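Side-chain contacts in putative hemin transport system, substrate-binding protein (Burkholderia cenocepacia J2315, PDB 5GIZ), which binds heme in the periplasm, probably as the substrate-binding component of a bacterial heme-import system: residues Pro42-Ala45 / Lys46-Pro49; Leu124-Arg127 / Phe128-Trp132. All blocks are in the same frame, centred on the assembly; numbering follows the deposited sequence.

Interaction 1. Residues Pro42-Ala45 / Lys46-Pro49; sequences PDAA and KRLP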
ATOM      1  N   PRO A  42       0.321  -6.962 -10.813  1.00 11.94           N
ATOM      2  CA  PRO A  42       0.364  -6.499 -12.196  1.00 12.78           C
ATOM      3  C   PRO A  42      -0.874  -6.970 -12.966  1.00 12.49           C
ATOM      4  O   PRO A  42      -1.897  -7.323 -12.363  1.00 11.83           O
ATOM      5  CB  PRO A  42       1.638  -7.144 -12.700  1.00 12.49           C
ATOM      6  CG  PRO A  42       1.725  -8.452 -11.933  1.00 12.64           C
ATOM      7  CD  PRO A  42       1.085  -8.219 -10.605  1.00 12.48           C
ATOM      8  N   ASP A  43      -0.827  -6.967 -14.292  1.00 14.58           N
ATOM      9  CA  ASP A  43      -2.042  -7.370 -15.069  1.00 15.51           C
ATOM     10  C   ASP A  43      -2.533  -8.785 -14.733  1.00 15.06           C
ATOM     11  O   ASP A  43      -3.723  -9.039 -14.670  1.00 15.20           O
ATOM     12  CB  ASP A  43      -1.779  -7.322 -16.566  1.00 17.49           C
ATOM     13  CG  ASP A  43      -1.687  -5.916 -17.107  1.00 20.24           C
ATOM     14  OD1 ASP A  43      -2.127  -4.953 -16.430  1.00 22.03           O
ATOM     15  OD2 ASP A  43      -1.155  -5.754 -18.248  1.00 24.65           O
ATOM     16  N   ALA A  44      -1.606  -9.682 -14.387  1.00 15.92           N
ATOM     17  CA  ALA A  44      -1.982 -11.033 -13.986  1.00 15.38           C
ATOM     18  C   ALA A  44      -2.833 -11.079 -12.718  1.00 16.76           C
ATOM     19  O   ALA A  44      -3.639 -12.002 -12.522  1.00 16.91           O
ATOM     20  CB  ALA A  44      -0.715 -11.888 -13.762  1.00 15.74           C
ATOM     21  N   ALA A  45      -2.640 -10.106 -11.820  1.00 15.63           N
ATOM     22  CA  ALA A  45      -3.425 -10.041 -10.593  1.00 16.48           C
ATOM     23  C   ALA A  45      -4.821  -9.544 -10.884  1.00 17.49           C
ATOM     24  O   ALA A  45      -5.834 -10.043 -10.349  1.00 15.95           O
ATOM     25  CB  ALA A  45      -2.743  -9.103  -9.557  1.00 16.75           C
ATOM     26  N   LYS A  46      -4.870  -8.488 -11.693  1.00 17.38           N
ATOM     27  CA  LYS A  46      -6.127  -7.886 -12.074  1.00 20.09           C
ATOM     28  C   LYS A  46      -7.106  -8.895 -12.705  1.00 19.02           C
ATOM     29  O   LYS A  46      -8.294  -8.860 -12.358  1.00 20.42           O
ATOM     30  CB  LYS A  46      -5.888  -6.663 -12.989  1.00 22.89           C
ATOM     31  CG  LYS A  46      -7.160  -5.871 -13.233  1.00 27.35           C
ATOM     32  CD  LYS A  46      -6.928  -4.638 -14.108  1.00 31.31           C
ATOM     33  CE  LYS A  46      -6.057  -3.588 -13.430  1.00 35.14           C
ATOM     34  NZ  LYS A  46      -4.691  -3.570 -14.025  1.00 37.18           N
ATOM     35  N   ARG A  47      -6.571  -9.816 -13.520  1.00 18.75           N
ATOM     36  CA  ARG A  47      -7.255 -10.978 -14.116  1.00 20.71           C
ATOM     37  C   ARG A  47      -7.857 -12.041 -13.157  1.00 19.40           C
ATOM     38  O   ARG A  47      -8.727 -12.798 -13.550  1.00 18.22           O
ATOM     39  CB  ARG A  47      -6.253 -11.806 -14.972  1.00 24.42           C
ATOM     40  CG  ARG A  47      -5.895 -11.162 -16.302  1.00 27.53           C
ATOM     41  CD  ARG A  47      -5.417 -12.198 -17.306  1.00 30.46           C
ATOM     42  NE  ARG A  47      -4.085 -12.737 -17.067  1.00 32.07           N
ATOM     43  CZ  ARG A  47      -2.932 -12.121 -17.362  1.00 31.26           C
ATOM     44  NH1 ARG A  47      -2.905 -10.901 -17.879  1.00 35.18           N
ATOM     45  NH2 ARG A  47      -1.791 -12.737 -17.118  1.00 35.46           N
ATOM     46  N   LEU A  48      -7.316 -12.195 -11.967  1.00 16.67           N
ATOM     47  CA  LEU A  48      -7.750 -13.264 -11.059  1.00 15.15           C
ATOM     48  C   LEU A  48      -9.192 -12.989 -10.644  1.00 13.95           C
ATOM     49  O   LEU A  48      -9.518 -11.846 -10.291  1.00 14.99           O
ATOM     50  CB  LEU A  48      -6.910 -13.225  -9.798  1.00 14.02           C
ATOM     51  CG  LEU A  48      -5.443 -13.569  -9.956  1.00 13.70           C
ATOM     52  CD1 LEU A  48      -4.763 -13.276  -8.615  1.00 14.84           C
ATOM     53  CD2 LEU A  48      -5.229 -15.013 -10.398  1.00 14.39           C
ATOM     54  N   PRO A  49     -10.054 -14.031 -10.615  1.00 12.92           N
ATOM     55  CA  PRO A  49     -11.372 -13.860 -10.001  1.00 13.01           C
ATOM     56  C   PRO A  49     -11.231 -13.350  -8.559  1.00 13.07           C
ATOM     57  O   PRO A  49     -10.298 -13.763  -7.826  1.00 13.55           O
ATOM     58  CB  PRO A  49     -11.971 -15.259 -10.045  1.00 13.16           C
ATOM     59  CG  PRO A  49     -11.254 -15.946 -11.160  1.00 13.39           C
ATOM     60  CD  PRO A  49      -9.869 -15.370 -11.187  1.00 13.49           C
TER
HETATM   61  O   HOH W   1      -1.857  -3.935 -13.760  1.00 31.43           O
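The guanidinium of R47 lies with one face over A44, whose CA sits 3.5 Å above its plane and toward the rim of the group, while NH2 reaches the methyl CB of A44 at 3.6 Å. The chain gets there by folding back at chi3 (-73°), which lays the charged end along the helix surface. This is the short helix 43-46 of the periplasmic binding protein fold, a single turn entered through P42 at the N-cap and left through L48 toward strand 52-53. The carboxylate of D43 is the other flat group; the D43 and K46 side chains lie side by side, pointing the same way. Their salt bridge is long, OD1 of D43 standing 3.8 Å from NZ of K46, and a water closes the gap: it donates to OD1 at 2.9 Å and is held only weakly by NZ. Bends at chi3 and chi4 turn the otherwise extended lysine toward this water, and NZ also makes a weak bond to T40 O.

In the backbone, P42 O is gripped twice, by A45 N and by K46 N, and R47 N bonds to D43 O in a nearly straight N-H...O line (163°). Beneath, P42, A44, A45 and L48 set their side chains on F20 of helix 13-23, which begins at the heme-binding residue G13; the methyl of A45 is about 7 Å from G13 in this apo model. K50 NZ bonds to both A45 O and L48 O, fastening the exit of the turn. The isobutyl group of L48 folds back over the same turn, with CG 3.5 Å from A44 O. There the backbone tightens: L48 N donates to A45 O over 3.1 Å, from above the carbonyl plane.

Interaction 2. Residues Leu124-Arg127 / Phe128-Trp132; sequences LLQR and FDRDW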
ATOM      1  N   LEU A 124      14.783 -12.319  -5.633  1.00 15.69           N
ATOM      2  CA  LEU A 124      13.921 -11.119  -5.516  1.00 14.90           C
ATOM      3  C   LEU A 124      14.410 -10.220  -4.377  1.00 14.64           C
ATOM      4  O   LEU A 124      14.464  -9.004  -4.512  1.00 14.43           O
ATOM      5  CB  LEU A 124      12.482 -11.507  -5.279  1.00 14.89           C
ATOM      6  CG  LEU A 124      11.465 -10.368  -5.088  1.00 14.69           C
ATOM      7  CD1 LEU A 124      11.520  -9.349  -6.242  1.00 15.05           C
ATOM      8  CD2 LEU A 124      10.053 -10.892  -4.894  1.00 14.63           C
ATOM      9  N   LEU A 125      14.805 -10.809  -3.246  1.00 15.07           N
ATOM     10  CA  LEU A 125      15.276 -10.012  -2.122  1.00 14.83           C
ATOM     11  C   LEU A 125      16.556  -9.238  -2.476  1.00 15.03           C
ATOM     12  O   LEU A 125      16.739  -8.100  -2.111  1.00 14.04           O
ATOM     13  CB  LEU A 125      15.470 -10.915  -0.870  1.00 15.82           C
ATOM     14  CG  LEU A 125      15.820 -10.143   0.406  1.00 16.67           C
ATOM     15  CD1 LEU A 125      14.638  -9.281   0.822  1.00 17.16           C
ATOM     16  CD2 LEU A 125      16.228 -11.072   1.527  1.00 17.23           C
ATOM     17  N   GLN A 126      17.455  -9.885  -3.193  0.80 14.31           N
ATOM     18  CA  GLN A 126      18.679  -9.249  -3.577  0.80 15.50           C
ATOM     19  C   GLN A 126      18.402  -8.054  -4.505  0.80 15.34           C
ATOM     20  O   GLN A 126      18.979  -7.001  -4.333  0.80 15.14           O
ATOM     21  CB  GLN A 126      19.559 -10.295  -4.212  0.80 17.08           C
ATOM     22  CG  GLN A 126      20.863  -9.800  -4.740  0.80 18.78           C
ATOM     23  CD  GLN A 126      21.572 -10.920  -5.505  0.80 20.88           C
ATOM     24  OE1 GLN A 126      21.144 -11.317  -6.588  0.80 26.04           O
ATOM     25  NE2 GLN A 126      22.572 -11.466  -4.931  0.80 21.94           N
ATOM     26  N   ARG A 127      17.472  -8.206  -5.451  1.00 15.73           N
ATOM     27  CA  ARG A 127      17.089  -7.090  -6.360  1.00 17.24           C
ATOM     28  C   ARG A 127      16.446  -5.953  -5.586  1.00 15.49           C
ATOM     29  O   ARG A 127      16.782  -4.776  -5.730  1.00 15.14           O
ATOM     30  CB  ARG A 127      16.065  -7.554  -7.429  1.00 21.17           C
ATOM     31  CG  ARG A 127      16.551  -8.653  -8.350  1.00 27.52           C
ATOM     32  CD  ARG A 127      15.811  -8.750  -9.686  1.00 33.86           C
ATOM     33  NE  ARG A 127      14.364  -8.980  -9.612  1.00 39.81           N
ATOM     34  CZ  ARG A 127      13.769 -10.157  -9.397  1.00 43.58           C
ATOM     35  NH1 ARG A 127      14.465 -11.286  -9.201  1.00 44.07           N
ATOM     36  NH2 ARG A 127      12.441 -10.201  -9.380  1.00 49.54           N
ATOM     37  N   PHE A 128      15.475  -6.317  -4.749  1.00 13.56           N
ATOM     38  CA  PHE A 128      14.786  -5.384  -3.909  1.00 12.67           C
ATOM     39  C   PHE A 128      15.773  -4.571  -3.067  1.00 12.37           C
ATOM     40  O   PHE A 128      15.695  -3.334  -3.008  1.00 11.96           O
ATOM     41  CB  PHE A 128      13.782  -6.126  -3.028  1.00 12.37           C
ATOM     42  CG  PHE A 128      13.061  -5.248  -2.099  1.00 12.27           C
ATOM     43  CD1 PHE A 128      13.587  -4.955  -0.857  1.00 12.34           C
ATOM     44  CD2 PHE A 128      11.816  -4.716  -2.427  1.00 12.23           C
ATOM     45  CE1 PHE A 128      12.922  -4.181   0.054  1.00 12.55           C
ATOM     46  CE2 PHE A 128      11.145  -3.934  -1.529  1.00 12.51           C
ATOM     47  CZ  PHE A 128      11.678  -3.656  -0.275  1.00 12.31           C
ATOM     48  N   ASP A 129      16.719  -5.258  -2.429  1.00 12.44           N
ATOM     49  CA  ASP A 129      17.688  -4.586  -1.562  1.00 12.81           C
ATOM     50  C   ASP A 129      18.599  -3.626  -2.300  1.00 13.12           C
ATOM     51  O   ASP A 129      18.874  -2.546  -1.820  1.00 13.22           O
ATOM     52  CB  ASP A 129      18.551  -5.601  -0.810  1.00 13.16           C
ATOM     53  CG  ASP A 129      17.816  -6.301   0.322  1.00 13.58           C
ATOM     54  OD1 ASP A 129      16.685  -5.896   0.691  1.00 13.42           O
ATOM     55  OD2 ASP A 129      18.371  -7.285   0.917  1.00 13.81           O
ATOM     56  N   ARG A 130      18.981  -3.987  -3.539  1.00 14.10           N
ATOM     57  CA  ARG A 130      19.775  -3.104  -4.383  1.00 15.38           C
ATOM     58  C   ARG A 130      18.942  -1.883  -4.745  1.00 14.35           C
ATOM     59  O   ARG A 130      19.408  -0.743  -4.663  1.00 14.18           O
ATOM     60  CB  ARG A 130      20.240  -3.889  -5.623  1.00 17.67           C
ATOM     61  CG  ARG A 130      21.122  -3.141  -6.582  1.00 20.81           C
ATOM     62  CD  ARG A 130      21.707  -4.131  -7.582  1.00 23.53           C
ATOM     63  NE  ARG A 130      20.706  -4.830  -8.420  1.00 26.42           N
ATOM     64  CZ  ARG A 130      20.478  -6.153  -8.469  1.00 28.86           C
ATOM     65  NH1 ARG A 130      21.164  -7.028  -7.719  1.00 30.81           N
ATOM     66  NH2 ARG A 130      19.541  -6.625  -9.310  1.00 29.25           N
ATOM     67  N   ASP A 131      17.716  -2.122  -5.163  1.00 13.44           N
ATOM     68  CA  ASP A 131      16.866  -1.001  -5.507  1.00 13.39           C
ATOM     69  C   ASP A 131      16.573  -0.098  -4.307  1.00 12.50           C
ATOM     70  O   ASP A 131      16.479   1.145  -4.425  1.00 12.72           O
ATOM     71  CB  ASP A 131      15.561  -1.480  -6.116  1.00 14.13           C
ATOM     72  CG  ASP A 131      15.743  -2.119  -7.481  1.00 15.96           C
ATOM     73  OD1 ASP A 131      16.773  -1.961  -8.136  1.00 19.11           O
ATOM     74  OD2 ASP A 131      14.828  -2.780  -7.931  1.00 17.99           O
ATOM     75  N   TRP A 132      16.386  -0.719  -3.147  1.00 11.76           N
ATOM     76  CA  TRP A 132      16.147   0.060  -1.946  1.00 11.50           C
ATOM     77  C   TRP A 132      17.327   0.991  -1.610  1.00 12.19           C
ATOM     78  O   TRP A 132      17.142   2.146  -1.264  1.00 11.91           O
ATOM     79  CB  TRP A 132      15.830  -0.847  -0.804  1.00 11.35           C
ATOM     80  CG  TRP A 132      15.498  -0.095   0.459  1.00 11.39           C
ATOM     81  CD1 TRP A 132      16.150  -0.190   1.620  1.00 12.18           C
ATOM     82  CD2 TRP A 132      14.432   0.845   0.669  1.00 11.40           C
ATOM     83  NE1 TRP A 132      15.586   0.637   2.547  1.00 12.30           N
ATOM     84  CE2 TRP A 132      14.542   1.305   1.988  1.00 12.31           C
ATOM     85  CE3 TRP A 132      13.434   1.364  -0.144  1.00 11.93           C
ATOM     86  CZ2 TRP A 132      13.653   2.199   2.556  1.00 12.85           C
ATOM     87  CZ3 TRP A 132      12.567   2.306   0.406  1.00 12.25           C
ATOM     88  CH2 TRP A 132      12.664   2.683   1.759  1.00 12.62           C
TER
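L125 and D129, one helical turn apart, meet where CG of the leucine comes within 3.9 Å of OD2 and CD1 within 4.0 Å of OD1. They lie on the long helix 118-141, which links the two lobes as in other binding proteins of this family. D129 CG lies anti to the carbonyl carbon, beside the backbone N (chi1 -74°), which brings it close to L125 O, the acceptor of D129 N at 2.9 Å. OD1 also lies at the edge of the F128 ring, in its plane.

On the outer side of the helix, R130 doubles back at chi3 (62°) and spreads its guanidinium over R127, with R127 CA 3.8 Å above one face and NH2 3.7 Å from R127 CG. R127 does the same three residues earlier, with L124 CA over one face of its guanidinium, and the planes of the two arginines are turned 44° apart. Both charged groups thus lie against the helix rather than extending straight from it.

Regular helical bonds underlie these contacts, from F128 N to L124 O through D131 N to R127 O. D129 is fixed further by a salt bridge from OD2 to R105 of helix 101-114, the helix that also meets L125. F128 enters between helices, against V101, V104 and I108 of 101-114 and P256 of 255-269, while L124 rests on A21 and L22 of helix 13-23.

Overall arrangement
From the N terminus, the chain passes through strand 6-11, helix 13-23 and strand 30-35 before interaction 1, which lies in the connection from that last strand to strand 52-53, as one helical turn and the loop after it. Interaction 2 follows much later, within the long helix 118-141, where it spans successive turns and encloses no loop. The two are in series, neither nesting nor crossing, and their centres are 24 Å apart with nearest atoms about 11 Å apart. Helix 13-23 is their common neighbour: both pack on it, interaction 2 there through L124. Interaction 2 further joins this helix to helices 101-114 and 255-269.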